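Side-chain contacts in Agap007691-pb (Anopheles gambiae, PDB 5C98), which belongs to the serpin family and may act as a serine protease inhibitor, although its own function remains unknown: residues Pro43-Leu48 / Leu171-Ser176; Ser142-Ala147 / Glu152-Glu157; Asn148-Asp153 / Phe282-Thr287. One frame throughout, in Å; residues are numbered along the deposited sequence.

Interaction 1 (Pro43-Leu48 / Leu171-Ser176)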
ATOM      1  N   PRO A  43      -1.219  -3.765   1.560  1.00 11.96           N
ATOM      2  CA  PRO A  43      -1.122  -5.072   2.226  1.00 12.50           C
ATOM      3  C   PRO A  43      -0.623  -6.156   1.294  1.00 13.69           C
ATOM      4  O   PRO A  43       0.044  -7.096   1.736  1.00 13.76           O
ATOM      5  CB  PRO A  43      -2.557  -5.302   2.716  1.00 13.06           C
ATOM      6  CG  PRO A  43      -3.091  -3.866   2.913  1.00 14.18           C
ATOM      7  CD  PRO A  43      -2.539  -3.141   1.754  1.00 13.14           C
ATOM      8  N   TYR A  44      -0.967  -6.076   0.017  1.00 13.05           N
ATOM      9  CA  TYR A  44      -0.492  -7.067  -0.937  1.00 12.20           C
ATOM     10  C   TYR A  44       1.019  -7.080  -0.967  1.00 14.62           C
ATOM     11  O   TYR A  44       1.629  -8.158  -0.975  1.00 14.42           O
ATOM     12  CB  TYR A  44      -1.053  -6.758  -2.325  1.00 14.80           C
ATOM     13  CG  TYR A  44      -0.815  -7.811  -3.411  1.00 16.72           C
ATOM     14  CD1 TYR A  44      -0.996  -9.160  -3.144  1.00 15.51           C
ATOM     15  CD2 TYR A  44      -0.509  -7.432  -4.700  1.00 17.55           C
ATOM     16  CE1 TYR A  44      -0.845 -10.109  -4.137  1.00 17.78           C
ATOM     17  CE2 TYR A  44      -0.343  -8.388  -5.704  1.00 16.70           C
ATOM     18  CZ  TYR A  44      -0.518  -9.698  -5.399  1.00 17.20           C
ATOM     19  OH  TYR A  44      -0.383 -10.662  -6.374  1.00 19.29           O
ATOM     20  N   HIS A  45       1.663  -5.898  -1.013  1.00 14.16           N
ATOM     21  CA  HIS A  45       3.117  -5.914  -1.017  1.00 11.60           C
ATOM     22  C   HIS A  45       3.696  -6.268   0.352  1.00 13.68           C
ATOM     23  O   HIS A  45       4.795  -6.832   0.422  1.00 15.36           O
ATOM     24  CB  HIS A  45       3.691  -4.641  -1.572  1.00 14.14           C
ATOM     25  CG  HIS A  45       5.107  -4.797  -1.987  1.00 14.19           C
ATOM     26  ND1 HIS A  45       6.137  -4.093  -1.411  1.00 16.42           N
ATOM     27  CD2 HIS A  45       5.658  -5.584  -2.931  1.00 14.82           C
ATOM     28  CE1 HIS A  45       7.276  -4.457  -1.981  1.00 16.43           C
ATOM     29  NE2 HIS A  45       7.011  -5.369  -2.900  1.00 15.62           N
ATOM     30  N   VAL A  46       2.987  -5.963   1.443  1.00 13.39           N
ATOM     31  CA  VAL A  46       3.392  -6.475   2.756  1.00 14.40           C
ATOM     32  C   VAL A  46       3.523  -7.994   2.682  1.00 14.31           C
ATOM     33  O   VAL A  46       4.531  -8.572   3.095  1.00 14.78           O
ATOM     34  CB  VAL A  46       2.402  -6.013   3.844  1.00 13.77           C
ATOM     35  CG1 VAL A  46       2.550  -6.805   5.145  1.00 12.99           C
ATOM     36  CG2 VAL A  46       2.508  -4.521   4.113  1.00 15.67           C
ATOM     37  N   ARG A  47       2.495  -8.654   2.151  1.00 13.97           N
ATOM     38  CA  ARG A  47       2.501 -10.108   1.969  1.00 14.13           C
ATOM     39  C   ARG A  47       3.649 -10.546   1.068  1.00 16.36           C
ATOM     40  O   ARG A  47       4.391 -11.490   1.396  1.00 15.54           O
ATOM     41  CB  ARG A  47       1.131 -10.573   1.437  1.00 15.10           C
ATOM     42  CG  ARG A  47       1.106 -12.019   0.943  1.00 17.03           C
ATOM     43  CD  ARG A  47       1.333 -12.093  -0.550  1.00 19.01           C
ATOM     44  NE  ARG A  47       1.212 -13.469  -1.041  1.00 18.43           N
ATOM     45  CZ  ARG A  47       0.050 -14.057  -1.308  1.00 19.23           C
ATOM     46  NH1 ARG A  47      -1.094 -13.404  -1.151  1.00 21.89           N
ATOM     47  NH2 ARG A  47       0.036 -15.306  -1.773  1.00 18.63           N
ATOM     48  N   LEU A  48       3.817  -9.882  -0.073  1.00 13.63           N
ATOM     49  CA  LEU A  48       4.827 -10.347  -1.017  1.00 14.82           C
ATOM     50  C   LEU A  48       6.222 -10.198  -0.442  1.00 14.58           C
ATOM     51  O   LEU A  48       7.079 -11.092  -0.610  1.00 16.26           O
ATOM     52  CB  LEU A  48       4.714  -9.604  -2.345  1.00 13.81           C
ATOM     53  CG  LEU A  48       3.474 -10.000  -3.135  1.00 15.76           C
ATOM     54  CD1 LEU A  48       3.299  -9.044  -4.287  1.00 19.61           C
ATOM     55  CD2 LEU A  48       3.522 -11.443  -3.672  1.00 16.44           C
ATOM     56  N   LEU A 171      13.268  -4.841   7.036  1.00 15.01           N
ATOM     57  CA  LEU A 171      12.613  -4.963   5.745  1.00 14.79           C
ATOM     58  C   LEU A 171      11.887  -3.667   5.421  1.00 14.40           C
ATOM     59  O   LEU A 171      11.353  -3.009   6.319  1.00 14.81           O
ATOM     60  CB  LEU A 171      11.582  -6.113   5.776  1.00 16.23           C
ATOM     61  CG  LEU A 171      10.803  -6.408   4.491  1.00 15.17           C
ATOM     62  CD1 LEU A 171      11.733  -6.809   3.342  1.00 16.87           C
ATOM     63  CD2 LEU A 171       9.794  -7.503   4.801  1.00 16.64           C
ATOM     64  N   PHE A 172      11.850  -3.300   4.141  1.00 16.53           N
ATOM     65  CA  PHE A 172      11.203  -2.094   3.651  1.00 15.89           C
ATOM     66  C   PHE A 172      10.406  -2.403   2.397  1.00 15.45           C
ATOM     67  O   PHE A 172      10.827  -3.220   1.581  1.00 15.01           O
ATOM     68  CB  PHE A 172      12.248  -0.999   3.400  1.00 14.34           C
ATOM     69  CG  PHE A 172      13.085  -0.755   4.606  1.00 16.47           C
ATOM     70  CD1 PHE A 172      12.690   0.178   5.558  1.00 17.21           C
ATOM     71  CD2 PHE A 172      14.221  -1.494   4.845  1.00 17.29           C
ATOM     72  CE1 PHE A 172      13.448   0.353   6.702  1.00 18.45           C
ATOM     73  CE2 PHE A 172      14.948  -1.326   5.988  1.00 18.43           C
ATOM     74  CZ  PHE A 172      14.572  -0.399   6.909  1.00 19.45           C
ATOM     75  N   SER A 173       9.235  -1.765   2.273  1.00 14.77           N
ATOM     76  CA  SER A 173       8.375  -1.889   1.103  1.00 16.13           C
ATOM     77  C   SER A 173       8.006  -0.497   0.639  1.00 15.05           C
ATOM     78  O   SER A 173       7.516   0.308   1.435  1.00 15.69           O
ATOM     79  CB  SER A 173       7.091  -2.615   1.498  1.00 15.53           C
ATOM     80  OG  SER A 173       6.070  -2.351   0.537  1.00 17.04           O
ATOM     81  N   GLY A 174       8.217  -0.213  -0.634  1.00 14.86           N
ATOM     82  CA  GLY A 174       7.706   0.997  -1.251  1.00 17.26           C
ATOM     83  C   GLY A 174       6.719   0.652  -2.345  1.00 17.72           C
ATOM     84  O   GLY A 174       7.082  -0.111  -3.245  1.00 17.99           O
ATOM     85  N   VAL A 175       5.507   1.220  -2.332  1.00 14.90           N
ATOM     86  CA  VAL A 175       4.527   1.015  -3.401  1.00 15.35           C
ATOM     87  C   VAL A 175       4.039   2.383  -3.873  1.00 14.83           C
ATOM     88  O   VAL A 175       3.368   3.099  -3.122  1.00 14.67           O
ATOM     89  CB  VAL A 175       3.353   0.138  -2.990  1.00 15.11           C
ATOM     90  CG1 VAL A 175       2.352   0.005  -4.135  1.00 17.47           C
ATOM     91  CG2 VAL A 175       3.899  -1.236  -2.561  1.00 16.75           C
ATOM     92  N   SER A 176       4.360   2.721  -5.109  1.00 15.75           N
ATOM     93  CA  SER A 176       4.044   4.014  -5.694  1.00 15.91           C
ATOM     94  C   SER A 176       3.221   3.809  -6.940  1.00 14.37           C
ATOM     95  O   SER A 176       3.650   3.126  -7.869  1.00 16.99           O
ATOM     96  CB  SER A 176       5.308   4.795  -6.041  1.00 21.08           C
ATOM     97  OG  SER A 176       6.037   5.010  -4.855  1.00 20.67           O
TER
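His45 on helix 43-51 and Ser173 on strand 169-177 form the one hydrogen bond of this contact, between His45 ND1 and Ser173 OG at 2.6 Å. It is nearly straight (173°), and the hydroxyl meets the imidazole at its edge, in the ring plane; either atom could be the donor. The ring reaches the strand because His45 CG is turned anti to the backbone N (chi1 -162°). Beside this close pair, on the apolar side, Val175 CG2 lies 3.6 Å from His45 CB and 3.8 Å from His45 CG, close to the root of the side chain.

The rest is looser: the short segment axes approach only to 8.9 Å, at 144° between their directions. This slack side does not face solvent, since all the touching residues are buried.

The position, beneath the middle of the main serpin sheet, matches the shutter region of the family. Gln323 of the adjacent strand 320-328 supplies a second polar partner for Ser173 OG, while on the other flanks of the helix Pro43 packs against helix 15-32 and Leu48 against helix 75-89.

Interaction 2 (Ser142-Ala147 / Glu152-Glu157)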
ATOM      1  N   SER A 142      18.570   6.307  -0.166  1.00 21.68           N
ATOM      2  CA  SER A 142      19.206   6.412  -1.473  0.50 21.13           C
ATOM      3  C   SER A 142      18.661   5.369  -2.444  1.00 21.06           C
ATOM      4  O   SER A 142      18.486   5.670  -3.634  1.00 21.92           O
ATOM      5  CB  SER A 142      20.732   6.350  -1.350  0.50 28.95           C
ATOM      6  OG  SER A 142      21.189   5.092  -0.903  0.50 24.19           O
ATOM      7  N   PHE A 143      18.356   4.162  -1.964  1.00 19.60           N
ATOM      8  CA  PHE A 143      17.775   3.149  -2.841  1.00 19.08           C
ATOM      9  C   PHE A 143      16.461   3.634  -3.432  1.00 18.97           C
ATOM     10  O   PHE A 143      16.251   3.552  -4.650  1.00 19.11           O
ATOM     11  CB  PHE A 143      17.562   1.836  -2.099  1.00 18.36           C
ATOM     12  CG  PHE A 143      16.838   0.802  -2.902  1.00 18.95           C
ATOM     13  CD1 PHE A 143      17.528   0.018  -3.813  1.00 20.87           C
ATOM     14  CD2 PHE A 143      15.483   0.594  -2.738  1.00 19.13           C
ATOM     15  CE1 PHE A 143      16.878  -0.934  -4.544  1.00 19.38           C
ATOM     16  CE2 PHE A 143      14.834  -0.359  -3.479  1.00 18.57           C
ATOM     17  CZ  PHE A 143      15.531  -1.115  -4.389  1.00 18.29           C
ATOM     18  N   TYR A 144      15.555   4.141  -2.585  1.00 18.81           N
ATOM     19  CA  TYR A 144      14.252   4.559  -3.090  1.00 19.10           C
ATOM     20  C   TYR A 144      14.355   5.833  -3.911  1.00 19.54           C
ATOM     21  O   TYR A 144      13.563   6.018  -4.840  1.00 22.93           O
ATOM     22  CB  TYR A 144      13.248   4.647  -1.933  1.00 18.46           C
ATOM     23  CG  TYR A 144      12.838   3.252  -1.480  1.00 17.71           C
ATOM     24  CD1 TYR A 144      11.915   2.507  -2.217  1.00 17.34           C
ATOM     25  CD2 TYR A 144      13.371   2.669  -0.338  1.00 17.45           C
ATOM     26  CE1 TYR A 144      11.543   1.248  -1.832  1.00 16.74           C
ATOM     27  CE2 TYR A 144      13.002   1.396   0.045  1.00 17.53           C
ATOM     28  CZ  TYR A 144      12.091   0.681  -0.699  1.00 16.47           C
ATOM     29  OH  TYR A 144      11.736  -0.589  -0.270  1.00 17.16           O
ATOM     30  N   GLN A 145      15.365   6.675  -3.647  1.00 20.15           N
ATOM     31  CA  GLN A 145      15.611   7.843  -4.504  1.00 20.99           C
ATOM     32  C   GLN A 145      16.071   7.410  -5.892  1.00 24.29           C
ATOM     33  O   GLN A 145      15.576   7.917  -6.909  1.00 26.15           O
ATOM     34  CB  GLN A 145      16.673   8.765  -3.881  1.00 24.27           C
ATOM     35  CG  GLN A 145      16.245   9.563  -2.676  1.00 28.66           C
ATOM     36  CD  GLN A 145      17.431   9.995  -1.829  1.00 33.67           C
ATOM     37  OE1 GLN A 145      18.599   9.846  -2.226  1.00 36.57           O
ATOM     38  NE2 GLN A 145      17.139  10.535  -0.647  1.00 33.16           N
ATOM     39  N   ARG A 146      17.026   6.484  -5.955  1.00 23.28           N
ATOM     40  CA  ARG A 146      17.520   6.006  -7.241  1.00 25.85           C
ATOM     41  C   ARG A 146      16.435   5.273  -8.018  1.00 24.63           C
ATOM     42  O   ARG A 146      16.514   5.199  -9.249  1.00 25.05           O
ATOM     43  CB  ARG A 146      18.716   5.055  -7.057  1.00 27.26           C
ATOM     44  CG  ARG A 146      20.023   5.687  -6.560  1.00 31.57           C
ATOM     45  CD  ARG A 146      21.184   4.668  -6.588  1.00 30.46           C
ATOM     46  NE  ARG A 146      20.953   3.438  -5.818  1.00 36.40           N
ATOM     47  CZ  ARG A 146      21.185   3.297  -4.510  1.00 29.07           C
ATOM     48  NH1 ARG A 146      21.647   4.309  -3.791  1.00 34.36           N
ATOM     49  NH2 ARG A 146      20.936   2.132  -3.920  1.00 29.50           N
ATOM     50  N   ALA A 147      15.426   4.738  -7.333  1.00 25.74           N
ATOM     51  CA  ALA A 147      14.359   4.009  -7.990  1.00 26.01           C
ATOM     52  C   ALA A 147      13.357   4.932  -8.654  1.00 26.15           C
ATOM     53  O   ALA A 147      12.480   4.431  -9.354  1.00 29.63           O
ATOM     54  CB  ALA A 147      13.655   3.114  -6.979  1.00 27.55           C
ATOM     55  N   GLU A 152      11.374  10.515  -1.736  1.00 26.03           N
ATOM     56  CA  GLU A 152      12.739  10.990  -1.557  1.00 26.21           C
ATOM     57  C   GLU A 152      13.219  10.911  -0.117  1.00 31.76           C
ATOM     58  O   GLU A 152      14.425  11.024   0.122  1.00 33.70           O
ATOM     59  CB  GLU A 152      12.871  12.431  -2.060  1.00 40.14           C
ATOM     60  CG  GLU A 152      12.568  12.592  -3.545  1.00 57.41           C
ATOM     61  CD  GLU A 152      13.606  11.928  -4.435  1.00 58.18           C
ATOM     62  OE1 GLU A 152      14.790  12.331  -4.364  1.00 62.57           O
ATOM     63  OE2 GLU A 152      13.241  11.005  -5.199  1.00 54.85           O
ATOM     64  N   ASP A 153      12.318  10.721   0.843  1.00 27.44           N
ATOM     65  CA  ASP A 153      12.669  10.587   2.260  1.00 28.04           C
ATOM     66  C   ASP A 153      11.893   9.395   2.811  1.00 26.18           C
ATOM     67  O   ASP A 153      10.937   9.522   3.576  1.00 26.72           O
ATOM     68  CB  ASP A 153      12.357  11.864   3.031  1.00 37.34           C
ATOM     69  CG  ASP A 153      13.489  12.862   2.974  1.00 56.81           C
ATOM     70  OD1 ASP A 153      14.443  12.716   3.767  1.00 65.86           O
ATOM     71  OD2 ASP A 153      13.423  13.784   2.134  1.00 62.82           O
ATOM     72  N   PHE A 154      12.320   8.213   2.397  1.00 24.80           N
ATOM     73  CA  PHE A 154      11.574   7.008   2.716  1.00 23.80           C
ATOM     74  C   PHE A 154      11.456   6.795   4.231  1.00 24.05           C
ATOM     75  O   PHE A 154      10.393   6.399   4.724  1.00 23.65           O
ATOM     76  CB  PHE A 154      12.249   5.822   2.007  1.00 22.94           C
ATOM     77  CG  PHE A 154      11.441   4.574   2.043  1.00 21.86           C
ATOM     78  CD1 PHE A 154      11.420   3.810   3.178  1.00 21.62           C
ATOM     79  CD2 PHE A 154      10.684   4.169   0.958  1.00 21.59           C
ATOM     80  CE1 PHE A 154      10.655   2.679   3.257  1.00 22.93           C
ATOM     81  CE2 PHE A 154       9.932   3.001   1.038  1.00 20.17           C
ATOM     82  CZ  PHE A 154       9.920   2.275   2.180  1.00 22.02           C
ATOM     83  N   ILE A 155      12.547   7.002   4.981  1.00 24.74           N
ATOM     84  CA  ILE A 155      12.577   6.763   6.423  1.00 25.09           C
ATOM     85  C   ILE A 155      13.433   7.844   7.059  1.00 26.38           C
ATOM     86  O   ILE A 155      14.206   8.534   6.392  1.00 26.86           O
ATOM     87  CB  ILE A 155      13.123   5.380   6.886  1.00 24.41           C
ATOM     88  CG1 ILE A 155      14.405   5.019   6.134  1.00 24.25           C
ATOM     89  CG2 ILE A 155      12.058   4.275   6.786  1.00 23.29           C
ATOM     90  CD1 ILE A 155      15.266   4.024   6.897  1.00 25.87           C
ATOM     91  N   GLY A 156      13.264   7.984   8.374  1.00 26.99           N
ATOM     92  CA  GLY A 156      14.162   8.761   9.196  1.00 28.22           C
ATOM     93  C   GLY A 156      15.095   7.842   9.971  1.00 28.16           C
ATOM     94  O   GLY A 156      14.905   6.631  10.056  1.00 27.24           O
ATOM     95  N   GLU A 157      16.135   8.447  10.537  1.00 29.23           N
ATOM     96  CA  GLU A 157      17.087   7.664  11.315  1.00 29.35           C
ATOM     97  C   GLU A 157      16.411   6.942  12.472  1.00 29.21           C
ATOM     98  O   GLU A 157      16.819   5.831  12.838  1.00 28.73           O
ATOM     99  CB  GLU A 157      18.205   8.568  11.820  1.00 30.68           C
ATOM    100  CG  GLU A 157      19.293   8.807  10.790  1.00 30.70           C
ATOM    101  CD  GLU A 157      19.051  10.021   9.905  1.00 52.47           C
ATOM    102  OE1 GLU A 157      17.906  10.535   9.858  1.00 60.20           O
ATOM    103  OE2 GLU A 157      20.022  10.472   9.257  1.00 51.53           O
TER
HETATM  104  O   HOH W   1      12.067   8.262  -5.572  1.00 28.49           O
HETATM  105  O   HOH W   2      15.015  10.262  -7.495  1.00 42.03           O
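The rings of Tyr144 and Phe154 lie in an offset stack, with centroids 3.9 Å apart and planes inclined by only 15°. Phe154 CE2 sits 3.4 Å above the centre of the Tyr144 ring, and on the opposite face Phe143 CD2 stands 3.7 Å above the plane. The tyrosine is thus held between two phenylalanines: Phe154 lies flat against it, whereas Phe143 turns its edge to it, with Tyr144 CD2 near the Phe143 ring plane. The closest atoms of the stacked pair are Tyr144 CD2 and Phe154 CD2, 3.3 Å apart.

This is the end of the long serpin helix lying over the main sheet, here helix 133-146, together with the loop that doubles back along it. Phe154 CG, anti to its own amide nitrogen (chi1 -169°), carries the ring inward, under the last turns of the helix. Phe172 of strand 169-177 touches both stacked side chains, and the Tyr144 hydroxyl is hydrogen-bonded to Leu98 O in strand 95-104. Both residues are buried.

Toward the surface the contact turns polar. Gln145 extends beyond CG and donates through NE2 to Glu152 O at 2.9 Å, in an almost linear bond (174°). The acceptor lies in the plane of the amide, so this bond should restrict rotation of the terminal group. Glu152 starts away from the helix but bends back at chi2, bringing OE1 to 3.6 Å from Gln145 CG and placing the carboxylate where waters can link it to the carbonyls of Tyr144 and Gln145. One water lies between Tyr144 O and this carboxylate; a second, in contact with Gln145 O, donates a hydrogen bond to Glu152 OE2 at 3.0 Å.

Interaction 3 (Asn148-Asp153 / Phe282-Thr287)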
ATOM      1  N   ASN A 148      13.487   6.248  -8.455  1.00 26.26           N
ATOM      2  CA  ASN A 148      12.652   7.254  -9.115  1.00 31.36           C
ATOM      3  C   ASN A 148      11.171   6.928  -8.927  1.00 29.48           C
ATOM      4  O   ASN A 148      10.408   6.742  -9.872  1.00 34.43           O
ATOM      5  CB  ASN A 148      13.021   7.402 -10.590  1.00 31.59           C
ATOM      6  CG  ASN A 148      12.503   8.689 -11.192  1.00 36.77           C
ATOM      7  OD1 ASN A 148      12.231   9.656 -10.481  1.00 37.63           O
ATOM      8  ND2 ASN A 148      12.364   8.708 -12.510  1.00 40.47           N
ATOM      9  N   THR A 149      10.781   6.861  -7.659  1.00 25.34           N
ATOM     10  CA  THR A 149       9.466   6.377  -7.271  1.00 28.39           C
ATOM     11  C   THR A 149       8.699   7.407  -6.460  1.00 24.96           C
ATOM     12  O   THR A 149       7.711   7.066  -5.800  1.00 21.73           O
ATOM     13  CB  THR A 149       9.603   5.069  -6.506  1.00 30.83           C
ATOM     14  OG1 THR A 149       8.343   4.375  -6.544  1.00 26.85           O
ATOM     15  CG2 THR A 149      10.080   5.321  -5.053  1.00 25.74           C
ATOM     16  N   GLU A 150       9.123   8.666  -6.519  1.00 27.27           N
ATOM     17  CA  GLU A 150       8.435   9.776  -5.879  1.00 26.53           C
ATOM     18  C   GLU A 150       8.485   9.727  -4.356  1.00 24.11           C
ATOM     19  O   GLU A 150       7.664  10.369  -3.698  1.00 26.10           O
ATOM     20  CB  GLU A 150       6.985   9.934  -6.369  1.00 25.92           C
ATOM     21  CG  GLU A 150       6.864  10.372  -7.807  1.00 38.01           C
ATOM     22  CD  GLU A 150       7.613  11.660  -8.065  1.00 51.23           C
ATOM     23  OE1 GLU A 150       7.320  12.660  -7.379  1.00 50.07           O
ATOM     24  OE2 GLU A 150       8.517  11.658  -8.922  1.00 57.31           O
ATOM     25  N   ILE A 151       9.449   9.009  -3.776  1.00 23.63           N
ATOM     26  CA  ILE A 151       9.629   8.925  -2.315  1.00 23.76           C
ATOM     27  C   ILE A 151      11.094   9.254  -2.054  1.00 26.22           C
ATOM     28  O   ILE A 151      11.961   8.375  -2.141  1.00 25.08           O
ATOM     29  CB  ILE A 151       9.258   7.550  -1.733  1.00 22.72           C
ATOM     30  CG1 ILE A 151       7.807   7.199  -2.007  1.00 24.79           C
ATOM     31  CG2 ILE A 151       9.472   7.557  -0.220  1.00 30.36           C
ATOM     32  CD1 ILE A 151       7.429   5.778  -1.628  1.00 31.29           C
ATOM     33  N   GLU A 152      11.374  10.515  -1.736  1.00 26.03           N
ATOM     34  CA  GLU A 152      12.739  10.990  -1.557  1.00 26.21           C
ATOM     35  C   GLU A 152      13.219  10.911  -0.117  1.00 31.76           C
ATOM     36  O   GLU A 152      14.425  11.024   0.122  1.00 33.70           O
ATOM     37  CB  GLU A 152      12.871  12.431  -2.060  1.00 40.14           C
ATOM     38  CG  GLU A 152      12.568  12.592  -3.545  1.00 57.41           C
ATOM     39  CD  GLU A 152      13.606  11.928  -4.435  1.00 58.18           C
ATOM     40  OE1 GLU A 152      14.790  12.331  -4.364  1.00 62.57           O
ATOM     41  OE2 GLU A 152      13.241  11.005  -5.199  1.00 54.85           O
ATOM     42  N   ASP A 153      12.318  10.721   0.843  1.00 27.44           N
ATOM     43  CA  ASP A 153      12.669  10.587   2.260  1.00 28.04           C
ATOM     44  C   ASP A 153      11.893   9.395   2.811  1.00 26.18           C
ATOM     45  O   ASP A 153      10.937   9.522   3.576  1.00 26.72           O
ATOM     46  CB  ASP A 153      12.357  11.864   3.031  1.00 37.34           C
ATOM     47  CG  ASP A 153      13.489  12.862   2.974  1.00 56.81           C
ATOM     48  OD1 ASP A 153      14.443  12.716   3.767  1.00 65.86           O
ATOM     49  OD2 ASP A 153      13.423  13.784   2.134  1.00 62.82           O
ATOM     50  N   PHE A 282      -2.588  14.293  -3.219  1.00 19.75           N
ATOM     51  CA  PHE A 282      -1.679  13.167  -3.147  1.00 18.11           C
ATOM     52  C   PHE A 282      -1.727  12.637  -1.726  1.00 20.41           C
ATOM     53  O   PHE A 282      -2.182  13.315  -0.795  1.00 19.92           O
ATOM     54  CB  PHE A 282      -0.260  13.567  -3.520  1.00 19.46           C
ATOM     55  CG  PHE A 282       0.429  14.351  -2.457  1.00 22.00           C
ATOM     56  CD1 PHE A 282       0.209  15.702  -2.322  1.00 24.09           C
ATOM     57  CD2 PHE A 282       1.297  13.711  -1.579  1.00 23.99           C
ATOM     58  CE1 PHE A 282       0.855  16.419  -1.337  1.00 27.65           C
ATOM     59  CE2 PHE A 282       1.928  14.408  -0.585  1.00 25.75           C
ATOM     60  CZ  PHE A 282       1.707  15.778  -0.465  1.00 27.83           C
ATOM     61  N   VAL A 283      -1.250  11.404  -1.584  1.00 17.28           N
ATOM     62  CA  VAL A 283      -1.008  10.798  -0.285  1.00 16.67           C
ATOM     63  C   VAL A 283       0.368  10.174  -0.373  1.00 19.22           C
ATOM     64  O   VAL A 283       0.654   9.434  -1.314  1.00 20.30           O
ATOM     65  CB  VAL A 283      -2.076   9.750   0.093  1.00 16.32           C
ATOM     66  CG1 VAL A 283      -1.736   9.037   1.398  1.00 23.69           C
ATOM     67  CG2 VAL A 283      -3.418  10.417   0.244  1.00 20.85           C
ATOM     68  N   ARG A 284       1.238  10.525   0.558  1.00 17.99           N
ATOM     69  CA  ARG A 284       2.553   9.911   0.666  1.00 17.84           C
ATOM     70  C   ARG A 284       2.749   9.621   2.139  1.00 18.84           C
ATOM     71  O   ARG A 284       2.966  10.547   2.923  1.00 21.32           O
ATOM     72  CB  ARG A 284       3.638  10.839   0.146  1.00 20.81           C
ATOM     73  CG  ARG A 284       5.007  10.153   0.121  1.00 22.30           C
ATOM     74  CD  ARG A 284       6.120  11.100  -0.113  1.00 31.97           C
ATOM     75  NE  ARG A 284       6.216  11.505  -1.506  1.00 31.24           N
ATOM     76  CZ  ARG A 284       5.927  12.717  -1.973  1.00 37.11           C
ATOM     77  NH1 ARG A 284       5.476  13.672  -1.166  1.00 32.13           N
ATOM     78  NH2 ARG A 284       6.091  12.974  -3.267  1.00 40.22           N
ATOM     79  N   GLU A 285       2.656   8.351   2.521  1.00 16.55           N
ATOM     80  CA  GLU A 285       2.503   7.998   3.926  1.00 18.42           C
ATOM     81  C   GLU A 285       3.381   6.817   4.293  1.00 16.55           C
ATOM     82  O   GLU A 285       3.360   5.779   3.618  1.00 16.44           O
ATOM     83  CB  GLU A 285       1.042   7.676   4.266  1.00 20.40           C
ATOM     84  CG  GLU A 285       0.078   8.887   4.233  1.00 22.48           C
ATOM     85  CD  GLU A 285       0.331   9.932   5.297  1.00 25.97           C
ATOM     86  OE1 GLU A 285       0.914   9.620   6.362  1.00 30.05           O
ATOM     87  OE2 GLU A 285      -0.060  11.113   5.058  1.00 28.87           O
ATOM     88  N   LYS A 286       4.143   6.992   5.366  1.00 17.51           N
ATOM     89  CA  LYS A 286       4.961   5.955   5.969  1.00 18.01           C
ATOM     90  C   LYS A 286       4.133   5.258   7.041  1.00 18.05           C
ATOM     91  O   LYS A 286       3.510   5.927   7.880  1.00 21.00           O
ATOM     92  CB  LYS A 286       6.192   6.597   6.602  1.00 21.95           C
ATOM     93  CG  LYS A 286       7.142   5.630   7.292  1.00 20.48           C
ATOM     94  CD  LYS A 286       8.436   6.309   7.732  1.00 26.95           C
ATOM     95  CE  LYS A 286       8.218   7.279   8.863  1.00 33.16           C
ATOM     96  NZ  LYS A 286       9.401   8.165   9.014  1.00 36.60           N
ATOM     97  N   THR A 287       4.119   3.928   7.011  1.00 16.69           N
ATOM     98  CA  THR A 287       3.378   3.122   7.963  1.00 18.72           C
ATOM     99  C   THR A 287       4.272   2.011   8.479  1.00 19.37           C
ATOM    100  O   THR A 287       5.377   1.788   7.978  1.00 18.92           O
ATOM    101  CB  THR A 287       2.115   2.537   7.330  1.00 17.31           C
ATOM    102  OG1 THR A 287       2.468   1.730   6.198  1.00 17.87           O
ATOM    103  CG2 THR A 287       1.184   3.653   6.884  1.00 18.30           C
TER
HETATM  104  O   HOH W   3      10.423   9.576   6.554  1.00 34.82           O
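Arg284 takes hold of the backbone carbonyl of Glu150 side-on, with two nitrogens on a single oxygen. Arg284 NE donates to Glu150 O at 2.9 Å and Arg284 NH2 to the same Glu150 O at 3.1 Å. The N-H...O angles, 148° and 137°, are those expected of a forked grip, in which neither bond can be straight. The oxygen lies at the guanidinium edge, close to its plane; NE approaches it nearly in line with the C=O bond, while NH2 is tilted somewhat out of the carbonyl plane.

In the serpin fold this joins the main sheet, through strand 270-287, to the loop that follows the helix lying across it. The arginine runs out extended from the strand and bends at chi3 (-77°), which turns the edge bearing NE and NH2 to the carbonyl. The Glu150 carboxylate is near but makes no salt bridge: Glu150 OE1 is 4.3 Å from Arg284 NH2, and the opposite charges may still favour the pairing. Ile151 borders the arginine less closely, its CA being 4.4 Å from Arg284 NE.

Outward from this first shell, His324 and Tyr326 of strand 320-328 touch the Arg284 side chain, and Tyr326 also touches Glu150, so the neighbouring strand flanks both partners. The chain leaves helical geometry at Asn148, and positive phi there and at Glu150 marks the turn that presents the Glu150 carbonyl to the strand. Further along the strand, Lys286 NZ makes a salt bridge with Asp159 and is linked to the loop by a single water, which accepts from Lys286 NZ at 3.0 Å and donates to Asp153 O at 3.0 Å.

In the fold
The three contacts involve the serpin main sheet and its two sides. Interaction 1 has helix 43-51 on one side of strand 169-177; interaction 2, centred about 15 Å from it, lies on the other, with Phe154 CZ 3.2 Å from Ser173 O. Interaction 3 continues the same loop, sharing Glu152 and Asp153 with interaction 2, their centres about 9 Å apart. It meets interaction 1 where Ser176 OG lies 2.8 Å from Thr149 O, a probable hydrogen bond. Strands 169-177 and 320-328 pair directly here, consistent with a closed sheet; inhibitory serpins insert their reactive loop between the corresponding strands. Residues 335-343 are not modelled.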